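Local structure of beta-galactosidase (Bacillus circulans, 4MAD) at residues Ala265-Leu276 with Lys328-Tyr339. The protein probably hydrolyses terminal non-reducing beta-D-galactose residues from beta-D-galactosides, as a glycoside hydrolase of family 35. Sequence-based numbering, arbitrary orientation.
Sequences AESVVETLEEIL and KFYAVRKVFEKY
E273 reaches across to the C-terminal end of 328-339 and divides its carboxylate between two residues. The hydroxyl of Y339 donates to OE1 in a very short hydrogen bond, OH to OE1 2.4 Å, with OE1 at the ring edge near its plane and the carboxylate turned 67° from the ring. K338 forms a salt bridge through NZ to OE2, 2.8 Å, from the syn side but tilted out of the carboxylate plane. A bend at chi2 (-88°) swings the carboxylate over to these partners, and K277 adds a second salt bridge at OE1. With an alanine here, K338 would probably lose its counter-charge in this contact and the Y339 hydroxyl its acceptor, leaving the phenol ring less firmly oriented.

L276 packs against the same ring: CB lies over one face, 4.1 Å from the centroid, while CD1 approaches CD2 of Y339. Next to this polar end, toward the N-termini, V335 is a knob in a hole formed by V269, L272, E273 and L276. Its CG1, anti to the backbone N, meets CD2 of L272 tip to tip at 3.7 Å, and CG2 turns to both methyls of V269. CD2 of L272 also touches CE1 of F336, 4.0 Å away. Toward the N-terminal ends the helices draw closer, A265 CB meeting A331 CB at 3.8 Å. The aliphatic chain of K328 crosses V268 there, carrying NZ to D316 and the carbonyl of H250.

The two helices run in the same general direction, their axes crossing at -27° with a closest approach of 9.4 Å, on the outside of the (beta/alpha)8 barrel. On the barrel side, L272, V332 and F336 all rest on F284 of strand 281-284, V268 packs on F248 of strand 244-249, and V332 also reaches C58 of helix 48-58.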
# COMPACT_ATOMS: atom_id res chain seq x y z
N ALA A 265 11.06 10.74 19.73
CA ALA A 265 10.02 11.59 20.23
C ALA A 265 10.56 13.01 20.37
O ALA A 265 9.92 13.94 19.98
CB ALA A 265 9.60 11.11 21.50
N GLU A 266 11.80 13.13 20.79
CA GLU A 266 12.40 14.43 20.99
C GLU A 266 12.42 15.18 19.69
O GLU A 266 12.09 16.32 19.61
CB GLU A 266 13.82 14.26 21.46
CG GLU A 266 13.91 13.90 22.90
CD GLU A 266 13.91 12.39 23.21
OE1 GLU A 266 13.57 11.59 22.37
OE2 GLU A 266 14.27 12.05 24.33
N SER A 267 12.81 14.48 18.66
CA SER A 267 12.84 15.08 17.33
C SER A 267 11.45 15.49 16.85
O SER A 267 11.24 16.57 16.46
CB SER A 267 13.46 14.15 16.29
OG SER A 267 13.41 14.67 15.02
N VAL A 268 10.50 14.60 16.99
CA VAL A 268 9.17 14.90 16.58
C VAL A 268 8.61 16.10 17.32
O VAL A 268 8.04 16.95 16.76
CB VAL A 268 8.29 13.73 16.83
CG1 VAL A 268 6.88 14.08 16.70
CG2 VAL A 268 8.65 12.69 15.90
N VAL A 269 8.85 16.16 18.61
CA VAL A 269 8.34 17.28 19.41
C VAL A 269 8.92 18.60 18.91
O VAL A 269 8.25 19.57 18.82
CB VAL A 269 8.64 17.08 20.89
CG1 VAL A 269 8.62 18.34 21.63
CG2 VAL A 269 7.77 16.08 21.48
N GLU A 270 10.17 18.60 18.54
CA GLU A 270 10.76 19.86 18.21
C GLU A 270 10.07 20.47 17.01
O GLU A 270 9.80 21.64 16.96
CB GLU A 270 12.23 19.70 17.96
CG GLU A 270 12.85 20.90 17.41
CD GLU A 270 14.36 20.96 17.66
OE1 GLU A 270 14.94 19.98 18.02
OE2 GLU A 270 14.94 22.00 17.45
N THR A 271 9.83 19.65 16.02
CA THR A 271 9.12 20.11 14.84
C THR A 271 7.65 20.43 15.06
O THR A 271 7.15 21.32 14.49
CB THR A 271 9.31 19.23 13.59
OG1 THR A 271 10.67 19.22 13.21
CG2 THR A 271 8.52 19.74 12.48
N LEU A 272 7.00 19.66 15.90
CA LEU A 272 5.61 19.87 16.19
C LEU A 272 5.43 21.23 16.85
O LEU A 272 4.57 21.95 16.52
CB LEU A 272 5.09 18.79 17.11
CG LEU A 272 3.69 18.96 17.68
CD1 LEU A 272 2.78 19.10 16.59
CD2 LEU A 272 3.31 17.86 18.51
N GLU A 273 6.30 21.55 17.79
CA GLU A 273 6.25 22.84 18.47
C GLU A 273 6.45 23.95 17.47
O GLU A 273 5.80 24.95 17.52
CB GLU A 273 7.31 22.94 19.56
CG GLU A 273 7.03 22.15 20.77
CD GLU A 273 6.20 22.93 21.77
OE1 GLU A 273 5.76 24.01 21.43
OE2 GLU A 273 6.01 22.45 22.87
N GLU A 274 7.33 23.73 16.51
CA GLU A 274 7.60 24.72 15.51
C GLU A 274 6.32 24.99 14.77
O GLU A 274 6.04 26.07 14.42
CB GLU A 274 8.70 24.25 14.55
CG GLU A 274 9.51 25.32 13.94
CD GLU A 274 10.45 24.84 12.80
OE1 GLU A 274 10.54 23.63 12.54
OE2 GLU A 274 11.06 25.69 12.17
N ILE A 275 5.59 23.95 14.48
CA ILE A 275 4.36 24.10 13.76
C ILE A 275 3.33 24.84 14.59
O ILE A 275 2.71 25.73 14.13
CB ILE A 275 3.77 22.75 13.38
CG1 ILE A 275 4.65 22.08 12.34
CG2 ILE A 275 2.36 22.88 12.92
CD1 ILE A 275 4.25 20.71 11.94
N LEU A 276 3.15 24.38 15.80
CA LEU A 276 2.07 24.86 16.64
C LEU A 276 2.23 26.35 17.04
O LEU A 276 1.27 27.05 17.15
CB LEU A 276 1.88 23.94 17.84
CG LEU A 276 1.56 22.48 17.57
CD1 LEU A 276 1.50 21.69 18.83
CD2 LEU A 276 0.24 22.43 16.88
N LYS A 328 6.29 7.99 21.55
CA LYS A 328 5.94 9.12 20.74
C LYS A 328 4.54 9.59 21.07
O LYS A 328 4.30 10.75 21.22
CB LYS A 328 6.00 8.74 19.29
CG LYS A 328 7.04 9.39 18.62
CD LYS A 328 6.90 9.28 17.14
CE LYS A 328 8.15 8.80 16.59
NZ LYS A 328 7.99 8.75 15.17
N PHE A 329 3.64 8.65 21.28
CA PHE A 329 2.26 8.97 21.56
C PHE A 329 2.13 9.82 22.83
O PHE A 329 1.53 10.84 22.79
CB PHE A 329 1.51 7.67 21.77
CG PHE A 329 0.07 7.80 22.23
CD1 PHE A 329 -0.97 7.64 21.37
CD2 PHE A 329 -0.24 8.02 23.53
CE1 PHE A 329 -2.25 7.74 21.79
CE2 PHE A 329 -1.55 8.11 23.93
CZ PHE A 329 -2.53 7.96 23.06
N TYR A 330 2.77 9.41 23.90
CA TYR A 330 2.75 10.21 25.13
C TYR A 330 3.41 11.58 24.95
O TYR A 330 2.99 12.54 25.48
CB TYR A 330 3.35 9.44 26.28
CG TYR A 330 2.49 8.28 26.69
CD1 TYR A 330 1.27 8.48 27.29
CD2 TYR A 330 2.86 7.01 26.44
CE1 TYR A 330 0.48 7.44 27.66
CE2 TYR A 330 2.11 5.98 26.80
CZ TYR A 330 0.91 6.18 27.41
OH TYR A 330 0.19 5.11 27.73
N ALA A 331 4.49 11.59 24.21
CA ALA A 331 5.24 12.80 24.00
C ALA A 331 4.42 13.86 23.26
O ALA A 331 4.43 15.02 23.62
CB ALA A 331 6.49 12.50 23.25
N VAL A 332 3.74 13.43 22.21
CA VAL A 332 2.83 14.21 21.44
C VAL A 332 1.59 14.67 22.23
O VAL A 332 1.17 15.77 22.14
CB VAL A 332 2.40 13.44 20.18
CG1 VAL A 332 1.24 14.04 19.54
CG2 VAL A 332 3.50 13.32 19.25
N ARG A 333 1.06 13.81 23.07
CA ARG A 333 -0.07 14.18 23.88
C ARG A 333 0.32 15.31 24.83
O ARG A 333 -0.41 16.22 25.05
CB ARG A 333 -0.59 13.02 24.66
CG ARG A 333 -1.54 13.47 25.68
CD ARG A 333 -2.28 12.41 26.27
NE ARG A 333 -3.70 12.67 26.20
CZ ARG A 333 -4.41 13.21 27.17
NH1 ARG A 333 -3.87 13.54 28.29
NH2 ARG A 333 -5.68 13.39 27.02
N LYS A 334 1.52 15.22 25.36
CA LYS A 334 2.02 16.23 26.27
C LYS A 334 2.17 17.59 25.61
O LYS A 334 1.90 18.59 26.19
CB LYS A 334 3.36 15.77 26.76
CG LYS A 334 3.92 16.57 27.84
CD LYS A 334 5.00 15.89 28.56
CE LYS A 334 5.64 16.89 29.43
NZ LYS A 334 6.67 16.36 30.30
N VAL A 335 2.65 17.61 24.38
CA VAL A 335 2.68 18.83 23.65
C VAL A 335 1.28 19.36 23.37
O VAL A 335 1.01 20.48 23.56
CB VAL A 335 3.41 18.69 22.34
CG1 VAL A 335 3.29 19.91 21.58
CG2 VAL A 335 4.84 18.36 22.55
N PHE A 336 0.39 18.49 22.99
CA PHE A 336 -0.95 18.92 22.68
C PHE A 336 -1.56 19.60 23.90
O PHE A 336 -2.23 20.56 23.77
CB PHE A 336 -1.84 17.77 22.23
CG PHE A 336 -1.62 17.31 20.81
CD1 PHE A 336 -0.81 17.96 19.93
CD2 PHE A 336 -2.27 16.21 20.37
CE1 PHE A 336 -0.68 17.51 18.66
CE2 PHE A 336 -2.12 15.78 19.12
CZ PHE A 336 -1.32 16.41 18.28
N GLU A 337 -1.25 19.11 25.07
CA GLU A 337 -1.79 19.64 26.29
C GLU A 337 -1.40 21.10 26.53
O GLU A 337 -2.12 21.80 27.13
CB GLU A 337 -1.47 18.75 27.47
CG GLU A 337 -2.18 17.47 27.48
CD GLU A 337 -2.05 16.74 28.81
OE1 GLU A 337 -0.97 16.29 29.12
OE2 GLU A 337 -3.05 16.66 29.55
N LYS A 338 -0.26 21.53 26.05
CA LYS A 338 0.11 22.93 26.09
C LYS A 338 -0.79 23.84 25.27
O LYS A 338 -0.85 24.99 25.51
CB LYS A 338 1.51 23.16 25.63
CG LYS A 338 2.51 22.56 26.44
CD LYS A 338 3.87 22.68 25.83
CE LYS A 338 4.29 24.07 25.55
NZ LYS A 338 5.72 24.15 25.07
N TYR A 339 -1.42 23.29 24.25
CA TYR A 339 -2.14 24.06 23.27
C TYR A 339 -3.65 23.84 23.20
O TYR A 339 -4.33 24.62 22.64
CB TYR A 339 -1.51 23.90 21.91
CG TYR A 339 -0.06 24.31 21.86
CD1 TYR A 339 0.29 25.62 21.73
CD2 TYR A 339 0.93 23.40 21.95
CE1 TYR A 339 1.57 25.99 21.68
CE2 TYR A 339 2.21 23.75 21.92
CZ TYR A 339 2.53 25.07 21.78
OH TYR A 339 3.83 25.48 21.76